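Trans-4-hydroxy-L-proline dehydratase (Clostridioides difficile 70-100-2010, PDB 6VXC) catalyses, as a glycyl radical enzyme, the dehydration of trans-4-hydroxy-L-proline to (S)-1-pyrroline-5-carboxylate in anaerobic 4-hydroxyproline breakdown. Local coordinates at residues E63-R68 with K217-E222; D194-I199 with A223-C228. One frame throughout, in Å; residues are numbered along the deposited sequence.

Contact 1 of 2, residues E63-R68 with K217-E222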
ATOM      1  N   GLU A  63     -29.255  12.602  -3.613  1.00 19.45           N
ATOM      2  CA  GLU A  63     -27.911  13.133  -3.438  1.00 18.57           C
ATOM      3  C   GLU A  63     -26.884  12.018  -3.661  1.00 16.64           C
ATOM      4  O   GLU A  63     -27.183  10.835  -3.524  1.00 18.08           O
ATOM      5  CB  GLU A  63     -27.748  13.745  -2.042  1.00 20.70           C
ATOM      6  CG  GLU A  63     -28.820  14.774  -1.655  1.00 24.79           C
ATOM      7  CD  GLU A  63     -28.675  16.105  -2.377  1.00 26.38           C
ATOM      8  OE1 GLU A  63     -29.567  16.971  -2.231  1.00 24.48           O
ATOM      9  OE2 GLU A  63     -27.676  16.286  -3.105  1.00 32.07           O
ATOM     10  N   ILE A  64     -25.659  12.413  -4.020  1.00 16.45           N
ATOM     11  CA  ILE A  64     -24.657  11.425  -4.444  1.00 18.89           C
ATOM     12  C   ILE A  64     -24.348  10.402  -3.362  1.00 13.32           C
ATOM     13  O   ILE A  64     -24.221   9.218  -3.687  1.00 15.85           O
ATOM     14  CB  ILE A  64     -23.405  12.129  -4.980  1.00 15.89           C
ATOM     15  CG1 ILE A  64     -23.764  12.867  -6.278  1.00 22.31           C
ATOM     16  CG2 ILE A  64     -22.322  11.103  -5.260  1.00 15.79           C
ATOM     17  CD1 ILE A  64     -22.668  13.744  -6.814  1.00 19.24           C
ATOM     18  N   PRO A  65     -24.214  10.759  -2.088  1.00 13.33           N
ATOM     19  CA  PRO A  65     -23.984   9.699  -1.090  1.00 16.71           C
ATOM     20  C   PRO A  65     -25.067   8.633  -1.096  1.00 14.82           C
ATOM     21  O   PRO A  65     -24.757   7.436  -1.040  1.00 15.33           O
ATOM     22  CB  PRO A  65     -23.909  10.462   0.242  1.00 15.20           C
ATOM     23  CG  PRO A  65     -24.199  11.890  -0.077  1.00 20.95           C
ATOM     24  CD  PRO A  65     -24.043  12.104  -1.534  1.00 15.15           C
ATOM     25  N   VAL A  66     -26.336   9.029  -1.190  1.00 15.99           N
ATOM     26  CA  VAL A  66     -27.408   8.043  -1.258  1.00 13.62           C
ATOM     27  C   VAL A  66     -27.322   7.243  -2.554  1.00 13.82           C
ATOM     28  O   VAL A  66     -27.575   6.034  -2.568  1.00 17.29           O
ATOM     29  CB  VAL A  66     -28.774   8.729  -1.090  1.00 14.33           C
ATOM     30  CG1 VAL A  66     -29.900   7.751  -1.383  1.00 14.42           C
ATOM     31  CG2 VAL A  66     -28.919   9.284   0.328  1.00 16.54           C
ATOM     32  N   LEU A  67     -26.969   7.898  -3.661  1.00 13.86           N
ATOM     33  CA  LEU A  67     -26.795   7.181  -4.922  1.00 14.57           C
ATOM     34  C   LEU A  67     -25.746   6.078  -4.802  1.00 15.58           C
ATOM     35  O   LEU A  67     -25.951   4.959  -5.280  1.00 17.33           O
ATOM     36  CB  LEU A  67     -26.424   8.157  -6.041  1.00 14.47           C
ATOM     37  CG  LEU A  67     -26.035   7.570  -7.400  1.00 14.13           C
ATOM     38  CD1 LEU A  67     -27.135   6.725  -7.957  1.00 20.15           C
ATOM     39  CD2 LEU A  67     -25.750   8.702  -8.345  1.00 13.45           C
ATOM     40  N   ARG A  68     -24.602   6.381  -4.192  1.00 14.18           N
ATOM     41  CA  ARG A  68     -23.581   5.354  -4.003  1.00 14.64           C
ATOM     42  C   ARG A  68     -24.102   4.214  -3.131  1.00 14.04           C
ATOM     43  O   ARG A  68     -23.909   3.036  -3.447  1.00 16.80           O
ATOM     44  CB  ARG A  68     -22.333   5.970  -3.372  1.00 13.72           C
ATOM     45  CG  ARG A  68     -21.674   7.071  -4.193  1.00 14.19           C
ATOM     46  CD  ARG A  68     -21.149   6.548  -5.518  1.00 14.04           C
ATOM     47  NE  ARG A  68     -20.240   5.425  -5.325  1.00 17.99           N
ATOM     48  CZ  ARG A  68     -19.820   4.626  -6.298  1.00 16.54           C
ATOM     49  NH1 ARG A  68     -19.010   3.627  -6.017  1.00 17.57           N
ATOM     50  NH2 ARG A  68     -20.227   4.821  -7.552  1.00 15.81           N
ATOM     51  N   LYS A 217     -25.330  16.515   6.864  1.00 17.12           N
ATOM     52  CA  LYS A 217     -25.251  15.382   7.776  1.00 15.29           C
ATOM     53  C   LYS A 217     -26.312  14.342   7.449  1.00 16.37           C
ATOM     54  O   LYS A 217     -26.027  13.137   7.426  1.00 13.88           O
ATOM     55  CB  LYS A 217     -25.406  15.856   9.216  1.00 14.95           C
ATOM     56  CG  LYS A 217     -24.357  16.865   9.684  1.00 19.04           C
ATOM     57  CD  LYS A 217     -24.079  16.661  11.150  1.00 17.26           C
ATOM     58  CE  LYS A 217     -24.128  17.920  11.976  1.00 21.67           C
ATOM     59  NZ  LYS A 217     -23.125  18.955  11.684  1.00 20.63           N
ATOM     60  N   LYS A 218     -27.542  14.797   7.175  1.00 16.65           N
ATOM     61  CA  LYS A 218     -28.641  13.879   6.889  1.00 14.54           C
ATOM     62  C   LYS A 218     -28.366  13.041   5.649  1.00 14.53           C
ATOM     63  O   LYS A 218     -28.606  11.830   5.650  1.00 14.91           O
ATOM     64  CB  LYS A 218     -29.947  14.659   6.719  1.00 15.18           C
ATOM     65  CG  LYS A 218     -31.188  13.788   6.594  1.00 18.86           C
ATOM     66  CD  LYS A 218     -32.417  14.619   6.212  1.00 26.93           C
ATOM     67  CE  LYS A 218     -33.669  13.769   6.061  1.00 32.10           C
ATOM     68  NZ  LYS A 218     -34.203  13.396   7.401  1.00 41.49           N
ATOM     69  N   ALA A 219     -27.866  13.674   4.580  1.00 14.21           N
ATOM     70  CA  ALA A 219     -27.567  12.952   3.347  1.00 14.23           C
ATOM     71  C   ALA A 219     -26.518  11.864   3.588  1.00 16.04           C
ATOM     72  O   ALA A 219     -26.678  10.723   3.133  1.00 15.87           O
ATOM     73  CB  ALA A 219     -27.105  13.938   2.270  1.00 16.76           C
ATOM     74  N   ASP A 220     -25.446  12.192   4.319  1.00 15.54           N
ATOM     75  CA  ASP A 220     -24.416  11.190   4.617  1.00 12.59           C
ATOM     76  C   ASP A 220     -24.945  10.087   5.538  1.00 12.98           C
ATOM     77  O   ASP A 220     -24.658   8.913   5.324  1.00 16.29           O
ATOM     78  CB  ASP A 220     -23.193  11.848   5.268  1.00 13.76           C
ATOM     79  CG  ASP A 220     -22.243  12.506   4.260  1.00 18.23           C
ATOM     80  OD1 ASP A 220     -22.367  12.254   3.041  1.00 20.34           O
ATOM     81  OD2 ASP A 220     -21.360  13.274   4.711  1.00 19.54           O
ATOM     82  N   LEU A 221     -25.711  10.447   6.572  1.00 16.33           N
ATOM     83  CA  LEU A 221     -26.240   9.450   7.505  1.00 15.84           C
ATOM     84  C   LEU A 221     -27.270   8.547   6.827  1.00 15.65           C
ATOM     85  O   LEU A 221     -27.285   7.333   7.055  1.00 14.89           O
ATOM     86  CB  LEU A 221     -26.849  10.160   8.719  1.00 11.79           C
ATOM     87  CG  LEU A 221     -25.816  10.797   9.651  1.00 16.18           C
ATOM     88  CD1 LEU A 221     -26.430  11.869  10.508  1.00 15.05           C
ATOM     89  CD2 LEU A 221     -25.153   9.741  10.545  1.00 13.64           C
ATOM     90  N   GLU A 222     -28.139   9.119   5.990  1.00 16.53           N
ATOM     91  CA  GLU A 222     -29.073   8.287   5.230  1.00 17.33           C
ATOM     92  C   GLU A 222     -28.332   7.279   4.360  1.00 13.95           C
ATOM     93  O   GLU A 222     -28.752   6.125   4.239  1.00 17.13           O
ATOM     94  CB  GLU A 222     -29.998   9.142   4.353  1.00 18.82           C
ATOM     95  CG  GLU A 222     -31.077   9.878   5.088  1.00 24.69           C
ATOM     96  CD  GLU A 222     -32.022  10.659   4.160  1.00 26.10           C
ATOM     97  OE1 GLU A 222     -33.141  10.970   4.615  1.00 34.15           O
ATOM     98  OE2 GLU A 222     -31.666  10.940   2.991  1.00 23.91           O
TER

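Contact 2 of 2, residues D194-I199 with A223-C228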
ATOM      1  N   ASP A 194     -26.719  -2.960  14.632  1.00 17.05           N
ATOM      2  CA  ASP A 194     -26.380  -2.032  15.713  1.00 15.35           C
ATOM      3  C   ASP A 194     -25.981  -0.664  15.167  1.00 17.07           C
ATOM      4  O   ASP A 194     -26.385   0.379  15.698  1.00 18.26           O
ATOM      5  CB  ASP A 194     -25.228  -2.573  16.557  1.00 13.63           C
ATOM      6  CG  ASP A 194     -25.574  -3.838  17.306  1.00 20.97           C
ATOM      7  OD1 ASP A 194     -26.717  -3.959  17.805  1.00 20.44           O
ATOM      8  OD2 ASP A 194     -24.677  -4.708  17.405  1.00 22.05           O
ATOM      9  N   LEU A 195     -25.105  -0.650  14.157  1.00 17.36           N
ATOM     10  CA  LEU A 195     -24.656   0.620  13.600  1.00 14.04           C
ATOM     11  C   LEU A 195     -25.837   1.363  13.003  1.00 15.53           C
ATOM     12  O   LEU A 195     -25.962   2.578  13.167  1.00 16.68           O
ATOM     13  CB  LEU A 195     -23.569   0.371  12.550  1.00 13.36           C
ATOM     14  CG  LEU A 195     -22.245  -0.213  13.085  1.00 12.87           C
ATOM     15  CD1 LEU A 195     -21.329  -0.726  11.966  1.00 13.24           C
ATOM     16  CD2 LEU A 195     -21.510   0.825  13.898  1.00 14.66           C
ATOM     17  N   LYS A 196     -26.754   0.636  12.361  1.00 17.44           N
ATOM     18  CA  LYS A 196     -27.930   1.302  11.809  1.00 17.23           C
ATOM     19  C   LYS A 196     -28.752   1.977  12.903  1.00 19.03           C
ATOM     20  O   LYS A 196     -29.214   3.105  12.731  1.00 18.54           O
ATOM     21  CB  LYS A 196     -28.785   0.316  11.021  1.00 17.65           C
ATOM     22  CG  LYS A 196     -29.907   1.017  10.281  1.00 21.84           C
ATOM     23  CD  LYS A 196     -30.752   0.069   9.468  1.00 23.11           C
ATOM     24  CE  LYS A 196     -31.937   0.815   8.863  1.00 29.17           C
ATOM     25  NZ  LYS A 196     -32.791  -0.094   8.071  1.00 29.25           N
ATOM     26  N   LYS A 197     -28.913   1.321  14.053  1.00 17.99           N
ATOM     27  CA  LYS A 197     -29.609   1.968  15.162  1.00 21.45           C
ATOM     28  C   LYS A 197     -28.870   3.214  15.618  1.00 17.79           C
ATOM     29  O   LYS A 197     -29.492   4.220  15.972  1.00 20.01           O
ATOM     30  CB  LYS A 197     -29.776   0.992  16.329  1.00 20.24           C
ATOM     31  CG  LYS A 197     -30.782  -0.099  16.059  1.00 27.41           C
ATOM     32  CD  LYS A 197     -30.988  -0.990  17.269  1.00 33.18           C
ATOM     33  CE  LYS A 197     -32.232  -1.845  17.100  1.00 38.37           C
ATOM     34  NZ  LYS A 197     -32.281  -2.947  18.104  1.00 50.68           N
ATOM     35  N   ASP A 198     -27.540   3.148  15.666  1.00 17.54           N
ATOM     36  CA  ASP A 198     -26.757   4.339  15.973  1.00 17.70           C
ATOM     37  C   ASP A 198     -27.027   5.448  14.960  1.00 18.44           C
ATOM     38  O   ASP A 198     -27.132   6.621  15.327  1.00 18.72           O
ATOM     39  CB  ASP A 198     -25.262   4.010  15.998  1.00 15.31           C
ATOM     40  CG  ASP A 198     -24.867   3.080  17.147  1.00 23.04           C
ATOM     41  OD1 ASP A 198     -25.637   2.917  18.117  1.00 27.33           O
ATOM     42  OD2 ASP A 198     -23.762   2.511  17.073  1.00 26.07           O
ATOM     43  N   ILE A 199     -27.101   5.097  13.677  1.00 16.95           N
ATOM     44  CA  ILE A 199     -27.311   6.097  12.639  1.00 17.17           C
ATOM     45  C   ILE A 199     -28.710   6.703  12.749  1.00 19.54           C
ATOM     46  O   ILE A 199     -28.885   7.923  12.665  1.00 18.65           O
ATOM     47  CB  ILE A 199     -27.054   5.472  11.254  1.00 15.79           C
ATOM     48  CG1 ILE A 199     -25.550   5.168  11.085  1.00 13.99           C
ATOM     49  CG2 ILE A 199     -27.628   6.365  10.133  1.00 15.29           C
ATOM     50  CD1 ILE A 199     -25.243   4.106  10.039  1.00 12.86           C
ATOM     51  N   ALA A 223     -27.245   7.705   3.716  1.00 15.05           N
ATOM     52  CA  ALA A 223     -26.469   6.770   2.915  1.00 13.26           C
ATOM     53  C   ALA A 223     -25.862   5.666   3.779  1.00 13.25           C
ATOM     54  O   ALA A 223     -25.842   4.498   3.384  1.00 14.29           O
ATOM     55  CB  ALA A 223     -25.382   7.518   2.142  1.00 14.16           C
ATOM     56  N   MET A 224     -25.348   6.024   4.956  1.00 15.62           N
ATOM     57  CA  MET A 224     -24.766   5.016   5.838  1.00 15.06           C
ATOM     58  C   MET A 224     -25.795   3.970   6.234  1.00 14.09           C
ATOM     59  O   MET A 224     -25.475   2.777   6.319  1.00 17.40           O
ATOM     60  CB  MET A 224     -24.153   5.675   7.075  1.00 13.71           C
ATOM     61  CG  MET A 224     -22.895   6.474   6.788  1.00 12.64           C
ATOM     62  SD  MET A 224     -22.253   7.234   8.285  1.00 18.13           S
ATOM     63  CE  MET A 224     -21.912   8.871   7.704  1.00 13.45           C
ATOM     64  N   ALA A 225     -27.036   4.402   6.491  1.00 16.29           N
ATOM     65  CA  ALA A 225     -28.100   3.468   6.859  1.00 13.25           C
ATOM     66  C   ALA A 225     -28.395   2.484   5.733  1.00 14.61           C
ATOM     67  O   ALA A 225     -28.619   1.289   5.975  1.00 17.13           O
ATOM     68  CB  ALA A 225     -29.364   4.243   7.245  1.00 15.25           C
ATOM     69  N   ILE A 226     -28.410   2.969   4.497  1.00 14.52           N
ATOM     70  CA  ILE A 226     -28.612   2.084   3.361  1.00 15.65           C
ATOM     71  C   ILE A 226     -27.450   1.101   3.231  1.00 15.68           C
ATOM     72  O   ILE A 226     -27.650  -0.071   2.905  1.00 14.71           O
ATOM     73  CB  ILE A 226     -28.824   2.917   2.082  1.00 12.24           C
ATOM     74  CG1 ILE A 226     -30.165   3.685   2.175  1.00 17.70           C
ATOM     75  CG2 ILE A 226     -28.748   2.023   0.863  1.00 12.97           C
ATOM     76  CD1 ILE A 226     -30.320   4.809   1.157  1.00 17.35           C
ATOM     77  N   ALA A 227     -26.223   1.562   3.479  1.00 15.90           N
ATOM     78  CA  ALA A 227     -25.075   0.658   3.446  1.00 14.95           C
ATOM     79  C   ALA A 227     -25.204  -0.451   4.491  1.00 14.93           C
ATOM     80  O   ALA A 227     -24.826  -1.600   4.232  1.00 18.12           O
ATOM     81  CB  ALA A 227     -23.782   1.453   3.649  1.00 12.96           C
ATOM     82  N   CYS A 228     -25.717  -0.123   5.683  1.00 16.14           N
ATOM     83  CA  CYS A 228     -25.949  -1.147   6.706  1.00 18.37           C
ATOM     84  C   CYS A 228     -26.922  -2.208   6.211  1.00 17.36           C
ATOM     85  O   CYS A 228     -26.690  -3.411   6.389  1.00 17.46           O
ATOM     86  CB  CYS A 228     -26.485  -0.520   7.997  1.00 13.85           C
ATOM     87  SG  CYS A 228     -25.341   0.527   8.931  1.00 17.98           S
TER

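Contact 1 of 2, residues E63-R68 with K217-E222
Asp220, which meets Pro65 across this contact, has its OD2 gripped twice, by a salt bridge from Arg560 and a hydrogen bond from the backbone N of Asp557. With OD2 held by those two partners, the other oxygen, OD1, lies 3.6 Å from Pro65 CG, a van der Waals approach; the hold is consistent with a restrained carboxylate. Although the CB of Asp220 points away from the 63-68 segment, a chi1 of -81° sets CG beside the backbone N and brings the acid back. The same ring covers Ala219, with Pro65 CG 4.3 Å from Ala219 CB. Val66 contributes its CG2 branch, which reaches to 3.9 Å from Ala219 O and lies 4.2 Å from Glu222 OE2, the Val66 and Glu222 side chains slanting across each other. At the edge, Glu63 passes Ala219 with its CG methylene while its carboxylate leads off to hydrogen-bond with Tyr215. The segment axes approach to 8.1 Å; the small Ala219 and compact proline ring are consistent with this closeness. Their 3° angle makes this a parallel helix pair, and Glu63 at the N-cap with Pro65 in the first turn places it at the start of helix 64-78, on the surface of the pyruvate formate-lyase-like domain.

Contact 2 of 2, residues D194-I199 with A223-C228
Ile199 is the main bump of this interface, and the 223-228 segment supplies most of the hollow that receives it. Its CD1 enters between Met224 and Cys228, lying 3.5 Å from Met224 CB and 3.7 Å from Cys228 SG, while its CG2 rests 4.0 Å from Ala225 CB. The two branches divide the work because chi1 is -69°: CG1 stands beside the backbone N and sends CD1 to one side, and CG2, beside the carbonyl carbon, covers the alanine. With Leu221, which also touches Ile199, the lining residues are spaced 221, 224, 225 and 228, the four-residue hole of knobs-into-holes packing. Met224 crosses Ile199 at about a right angle and is touched at its CB, its thioether end leading away.

In the other direction Cys228 projects into the groove between Leu195, Lys196 and Ile199. Its SG sits beside the backbone of the 194-199 segment, 3.7 Å from Lys196 N and 4.0 Å from Leu195 CB, and its CB meets Lys196 CB at 3.9 Å. The extended Lys196 chain then runs past Ala225, its CD 4.3 Å from Ala225 O, before NZ reaches a salt bridge with Asp229. Small residues at 225 and 228 suit an axis separation of 9.1 Å.

The signed crossing angle of -162° marks an antiparallel pair: helix 192-205 and helix 214-248 follow one another as a helical hairpin. Ile552 of helix 551-554 touches Leu195, Ile199 and Met224, closing one flank, and Met224 also reaches helix 542-546, while Ala223 and Ile226, whose CB atoms point away from the 194-199 segment, pack on Ala69 of helix 64-78.

From the N terminus, the chain first lays down residues 63-68 at the start of helix 64-78, and contact 1 closes only after 148 intervening residues, when 217-222 arrives. Residues 194-199 fall inside that span, yet their partner, 223-228, lies beyond it, so the contacts cross rather than nest; contact 2 closes a short loop of 23 residues. Segments 217-222 and 223-228 are consecutive stretches of helix 214-248, and the contact centres are about 11 Å apart. This long helix thus joins helix 64-78 to helix 192-205. The two contacts also touch directly: Val66 CG1 lies 3.9 Å from Ile226 CD1, continuing the parallel packing into the next turn.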